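Local coordinates for protein ribose-phosphate pyrophosphokinase (Mycobacterium smegmatis, PDB 5MP7) that probably makes phosphoribosyl pyrophosphate by moving the pyrophosphoryl group of ATP onto the 1-hydroxyl of ribose 5-phosphate, with magnesium as cofactor, at residues Tyr100-Asp106 with Leu137-Ile142; Val133-Leu137 with Ala258-Val262. One frame throughout, in Å; residues are numbered along the deposited sequence.

Interaction 1 of 2, residues Tyr100-Asp106 with Leu137-Ile142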
loop_
_atom_site.group_PDB
_atom_site.type_symbol
_atom_site.label_atom_id
_atom_site.label_comp_id
_atom_site.label_asym_id
_atom_site.label_seq_id
_atom_site.Cartn_x
_atom_site.Cartn_y
_atom_site.Cartn_z
ATOM N N TYR A 100 35.820 27.993 41.344
ATOM C CA TYR A 100 34.448 28.237 41.798
ATOM C C TYR A 100 33.577 28.636 40.612
ATOM O O TYR A 100 33.808 29.660 39.982
ATOM C CB TYR A 100 34.459 29.311 42.862
ATOM C CG TYR A 100 33.169 29.498 43.600
ATOM C CD1 TYR A 100 32.123 30.248 43.056
ATOM C CD2 TYR A 100 33.009 29.021 44.893
ATOM C CE1 TYR A 100 30.952 30.486 43.764
ATOM C CE2 TYR A 100 31.821 29.246 45.621
ATOM C CZ TYR A 100 30.813 29.995 45.050
ATOM O OH TYR A 100 29.651 30.241 45.712
ATOM N N PRO A 101 32.610 27.813 40.261
ATOM C CA PRO A 101 31.764 28.141 39.123
ATOM C C PRO A 101 30.870 29.359 39.362
ATOM O O PRO A 101 30.357 29.525 40.468
ATOM C CB PRO A 101 30.875 26.890 38.961
ATOM C CG PRO A 101 30.971 26.143 40.231
ATOM C CD PRO A 101 32.074 26.705 41.057
ATOM N N TYR A 102 30.701 30.156 38.300
ATOM C CA TYR A 102 29.942 31.365 38.269
ATOM C C TYR A 102 30.558 32.487 39.087
ATOM O O TYR A 102 29.883 33.470 39.384
ATOM C CB TYR A 102 28.479 31.106 38.681
ATOM C CG TYR A 102 27.755 30.348 37.655
ATOM C CD1 TYR A 102 27.241 30.987 36.569
ATOM C CD2 TYR A 102 27.620 28.964 37.746
ATOM C CE1 TYR A 102 26.555 30.297 35.596
ATOM C CE2 TYR A 102 26.942 28.247 36.786
ATOM C CZ TYR A 102 26.407 28.926 35.706
ATOM O OH TYR A 102 25.817 28.240 34.688
ATOM N N ALA A 103 31.823 32.370 39.453
ATOM C CA ALA A 103 32.495 33.410 40.272
ATOM C C ALA A 103 32.501 34.770 39.620
ATOM O O ALA A 103 32.438 35.760 40.326
ATOM C CB ALA A 103 33.905 32.997 40.636
ATOM N N ARG A 104 32.545 34.821 38.284
ATOM C CA ARG A 104 32.498 36.093 37.588
ATOM C C ARG A 104 31.154 36.825 37.696
ATOM O O ARG A 104 31.121 38.055 37.654
ATOM C CB ARG A 104 32.918 35.932 36.143
ATOM C CG ARG A 104 34.428 35.772 36.013
ATOM C CD ARG A 104 34.835 35.397 34.599
ATOM N NE ARG A 104 34.242 34.120 34.201
ATOM C CZ ARG A 104 34.326 33.582 32.981
ATOM N NH1 ARG A 104 34.977 34.195 31.994
ATOM N NH2 ARG A 104 33.764 32.403 32.759
ATOM N N GLN A 105 30.058 36.088 37.869
ATOM C CA GLN A 105 28.741 36.693 38.116
ATOM C C GLN A 105 28.485 36.890 39.623
ATOM O O GLN A 105 27.654 36.224 40.209
ATOM C CB GLN A 105 27.676 35.836 37.455
ATOM C CG GLN A 105 26.296 36.484 37.397
ATOM C CD GLN A 105 26.231 37.695 36.474
ATOM O OE1 GLN A 105 26.745 37.673 35.358
ATOM N NE2 GLN A 105 25.619 38.766 36.947
ATOM N N ASP A 106 29.242 37.805 40.248
ATOM C CA ASP A 106 29.183 38.070 41.729
ATOM C C ASP A 106 28.522 39.404 42.095
ATOM O O ASP A 106 28.597 39.858 43.226
ATOM C CB ASP A 106 30.582 38.002 42.345
ATOM C CG ASP A 106 31.625 38.892 41.617
ATOM O OD1 ASP A 106 31.275 39.682 40.685
ATOM O OD2 ASP A 106 32.828 38.777 41.972
ATOM N N LEU A 137 39.424 32.749 44.492
ATOM C CA LEU A 137 38.157 33.314 44.094
ATOM C C LEU A 137 38.342 34.596 43.276
ATOM O O LEU A 137 39.247 35.384 43.517
ATOM C CB LEU A 137 37.313 33.588 45.325
ATOM C CG LEU A 137 37.002 32.355 46.151
ATOM C CD1 LEU A 137 36.524 32.742 47.530
ATOM C CD2 LEU A 137 35.985 31.484 45.439
ATOM N N HIS A 138 37.454 34.800 42.312
ATOM C CA HIS A 138 37.474 35.986 41.483
ATOM C C HIS A 138 37.424 37.262 42.345
ATOM O O HIS A 138 38.097 38.244 42.028
ATOM C CB HIS A 138 36.293 35.942 40.516
ATOM C CG HIS A 138 36.231 37.107 39.593
ATOM N ND1 HIS A 138 37.096 37.246 38.530
ATOM C CD2 HIS A 138 35.423 38.192 39.575
ATOM C CE1 HIS A 138 36.820 38.366 37.887
ATOM N NE2 HIS A 138 35.804 38.956 38.498
ATOM N N THR A 139 36.602 37.239 43.403
ATOM C CA THR A 139 36.626 38.260 44.460
ATOM C C THR A 139 36.599 37.609 45.812
ATOM O O THR A 139 35.909 36.620 46.003
ATOM C CB THR A 139 35.412 39.217 44.411
ATOM O OG1 THR A 139 34.239 38.490 44.011
ATOM C CG2 THR A 139 35.686 40.412 43.453
ATOM N N ASP A 140 37.310 38.218 46.748
ATOM C CA ASP A 140 37.435 37.709 48.085
ATOM C C ASP A 140 36.089 37.739 48.826
ATOM O O ASP A 140 35.840 36.931 49.700
ATOM C CB ASP A 140 38.485 38.523 48.849
ATOM C CG ASP A 140 39.883 38.560 48.135
ATOM O OD1 ASP A 140 39.953 38.318 46.908
ATOM O OD2 ASP A 140 40.909 38.852 48.807
ATOM N N GLN A 141 35.187 38.616 48.423
ATOM C CA GLN A 141 33.887 38.755 49.084
ATOM C C GLN A 141 32.982 37.564 48.893
ATOM O O GLN A 141 32.071 37.376 49.691
ATOM C CB GLN A 141 33.147 40.024 48.645
ATOM C CG GLN A 141 33.757 41.303 49.212
ATOM C CD GLN A 141 35.053 41.669 48.529
ATOM O OE1 GLN A 141 35.196 41.495 47.321
ATOM N NE2 GLN A 141 36.026 42.135 49.302
ATOM N N ILE A 142 33.235 36.739 47.867
ATOM C CA ILE A 142 32.497 35.471 47.674
ATOM C C ILE A 142 32.534 34.579 48.936
ATOM O O ILE A 142 31.639 33.777 49.164
ATOM C CB ILE A 142 33.028 34.726 46.423
ATOM C CG1 ILE A 142 32.606 35.485 45.176
ATOM C CG2 ILE A 142 32.499 33.302 46.348
ATOM C CD1 ILE A 142 33.237 35.008 43.894
HETATM O O HOH W 1 33.373 40.252 36.872
#

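Interaction 2 of 2, residues Val133-Leu137 with Ala258-Val262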
loop_
_atom_site.group_PDB
_atom_site.type_symbol
_atom_site.label_atom_id
_atom_site.label_comp_id
_atom_site.label_asym_id
_atom_site.label_seq_id
_atom_site.Cartn_x
_atom_site.Cartn_y
_atom_site.Cartn_z
ATOM N N VAL A 133 35.650 24.886 50.242
ATOM C CA VAL A 133 37.070 25.163 50.064
ATOM C C VAL A 133 37.272 25.508 48.589
ATOM O O VAL A 133 36.845 24.761 47.696
ATOM C CB VAL A 133 37.901 23.947 50.349
ATOM C CG1 VAL A 133 39.345 24.188 49.984
ATOM C CG2 VAL A 133 37.787 23.580 51.816
ATOM N N SER A 134 37.927 26.635 48.331
ATOM C CA SER A 134 38.174 27.076 46.967
ATOM C C SER A 134 39.529 27.724 46.845
ATOM O O SER A 134 40.154 28.088 47.846
ATOM C CB SER A 134 37.062 28.022 46.570
ATOM O OG SER A 134 36.893 28.052 45.170
ATOM N N VAL A 135 40.001 27.875 45.618
ATOM C CA VAL A 135 41.304 28.468 45.389
ATOM C C VAL A 135 41.111 29.718 44.565
ATOM O O VAL A 135 40.529 29.647 43.487
ATOM C CB VAL A 135 42.245 27.509 44.620
ATOM C CG1 VAL A 135 43.646 28.122 44.471
ATOM C CG2 VAL A 135 42.336 26.154 45.325
ATOM N N ASP A 136 41.682 30.827 45.026
ATOM C CA ASP A 136 41.711 32.088 44.288
ATOM C C ASP A 136 40.395 32.497 43.625
ATOM O O ASP A 136 40.251 32.578 42.387
ATOM C CB ASP A 136 42.892 32.152 43.309
ATOM C CG ASP A 136 44.248 32.389 44.023
ATOM O OD1 ASP A 136 44.340 33.233 44.963
ATOM O OD2 ASP A 136 45.240 31.711 43.666
ATOM N N LEU A 137 39.424 32.749 44.492
ATOM C CA LEU A 137 38.157 33.314 44.094
ATOM C C LEU A 137 38.342 34.596 43.276
ATOM O O LEU A 137 39.247 35.384 43.517
ATOM C CB LEU A 137 37.313 33.588 45.325
ATOM C CG LEU A 137 37.002 32.355 46.151
ATOM C CD1 LEU A 137 36.524 32.742 47.530
ATOM C CD2 LEU A 137 35.985 31.484 45.439
ATOM N N ALA A 258 48.713 32.958 36.019
ATOM C CA ALA A 258 47.322 32.914 36.436
ATOM C C ALA A 258 47.052 31.629 37.175
ATOM O O ALA A 258 47.696 30.627 36.914
ATOM C CB ALA A 258 46.399 32.999 35.236
ATOM N N THR A 259 46.108 31.646 38.104
ATOM C CA THR A 259 45.772 30.434 38.807
ATOM C C THR A 259 45.004 29.468 37.940
ATOM O O THR A 259 45.349 28.290 37.894
ATOM C CB THR A 259 44.968 30.753 40.043
ATOM O OG1 THR A 259 45.769 31.591 40.871
ATOM C CG2 THR A 259 44.655 29.528 40.819
ATOM N N HIS A 260 43.959 29.931 37.284
ATOM C CA HIS A 260 43.070 29.022 36.593
ATOM C C HIS A 260 43.248 29.072 35.096
ATOM O O HIS A 260 43.073 30.124 34.496
ATOM C CB HIS A 260 41.617 29.377 36.906
ATOM C CG HIS A 260 41.333 29.477 38.363
ATOM N ND1 HIS A 260 41.300 28.371 39.182
ATOM C CD2 HIS A 260 41.062 30.548 39.146
ATOM C CE1 HIS A 260 41.026 28.756 40.418
ATOM N NE2 HIS A 260 40.882 30.075 40.421
ATOM N N GLY A 261 43.572 27.932 34.502
ATOM C CA GLY A 261 43.710 27.815 33.085
ATOM C C GLY A 261 42.422 27.226 32.594
ATOM O O GLY A 261 42.263 26.030 32.624
ATOM N N VAL A 262 41.512 28.072 32.133
ATOM C CA VAL A 262 40.262 27.621 31.527
ATOM C C VAL A 262 40.602 27.316 30.091
ATOM O O VAL A 262 40.194 26.303 29.555
ATOM C CB VAL A 262 39.175 28.696 31.596
ATOM C CG1 VAL A 262 37.877 28.207 30.985
ATOM C CG2 VAL A 262 38.952 29.162 33.043
#

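Interaction 1 of 2, residues Tyr100-Asp106 with Leu137-Ile142
H138 turns its ring away from its own backbone N (chi1 -179°), and R104 swings CG back beside its backbone N (chi1 -76°); together these torsions bring CG of R104 over the imidazole. R104 CG sits 4.0 Å from the centroid of the H138 ring, almost on the ring normal, in a CH-pi contact. The two side chains cross at about a right angle. The guanidinium continues away from the ring to E47 of the second subunit, with which it forms a salt bridge. H138 ND1 is hydrogen-bonded to D231. On its other nitrogen, a water lies 3.2 Å from H138 NE2 and donates to R104 O. D106 OD2 lies at the ring edge, in its plane, 3.6 Å from H138 CD2. T139 OG1 is placed 2.5 Å from D106 OD2, very short for a hydrogen bond; the bond is plausible, but its exact length is doubtful. The two side chains arrive from opposite directions.

The rest of the contact is apolar. A103 CB packs against H138 CB and, at 3.9 Å, against I142 CD1. The other branch of I142 covers one face of the Y100 ring, its CG2 4.1 Å from the centroid and shifted toward the rim. L137 CD2 meets Y100 CB at 3.7 Å. Y100 OH reaches beyond the contact to A117 O on helix 116-127.

R104 and Q105 are predicted to bind ATP, and H138 magnesium. The arrangement therefore joins two loops of the probable active site, its nucleotide side probably completed by E47 of the second subunit, as in class I PRPP synthetases.

Interaction 2 of 2, residues Val133-Leu137 with Ala258-Val262
The chain leaves strand 131-135 at D136, which takes a left-handed backbone conformation, and faces the corner at T259, where CA atoms of D136 and T259 come within 7.0 Å. This is a junction between the two PRTase-like domains of the chain: the first segment ends a strand of the five-stranded parallel sheet, and the second runs from the end of strand 253-258, round the corner at T259, into the short strand 260-261.

The H260 imidazole reaches across edge-on. Its NE2 donates to D136 O at 3.2 Å, with the oxygen in the ring plane and an N-H...O angle of 156°. A second, weak bond runs from H260 NE2 to V135 O at 3.1 Å, bent to 121°. One N-H thus addresses two successive carbonyls. On the far side of the ring H260 ND1 is hydrogen-bonded to T284. The F99 and H260 rings meet edge-to-face, and together these contacts probably fix the rotation of the H260 ring.

T259 CG2 lies over the centre of the H260 ring and also touches V135 CG1. D136 OD2 has a further partner in the backbone N of A155. T259 OG1 donates to D136 OD2 at 2.8 Å, approaching from above the carboxylate plane.

In the fold
From the N terminus, the chain first reaches 100-106, in the loop after strand 92-97. It returns through helix 116-127 and strand 131-135. The loop segment 137-142 then closes the first loop in interaction 1. Interaction 2 starts from 133-137 and closes only after 120 intervening residues, at 258-262. The two contacts cross along the chain and share L137. They also touch in space, where Y100 CB packs 3.6 Å from S134 OG. Interaction 1 ties together loops that follow neighbouring strands of the five-stranded parallel sheet. Interaction 2 ties the parallel-sheet domain to the mixed-sheet domain, at the point where the chain leaves the mixed sheet.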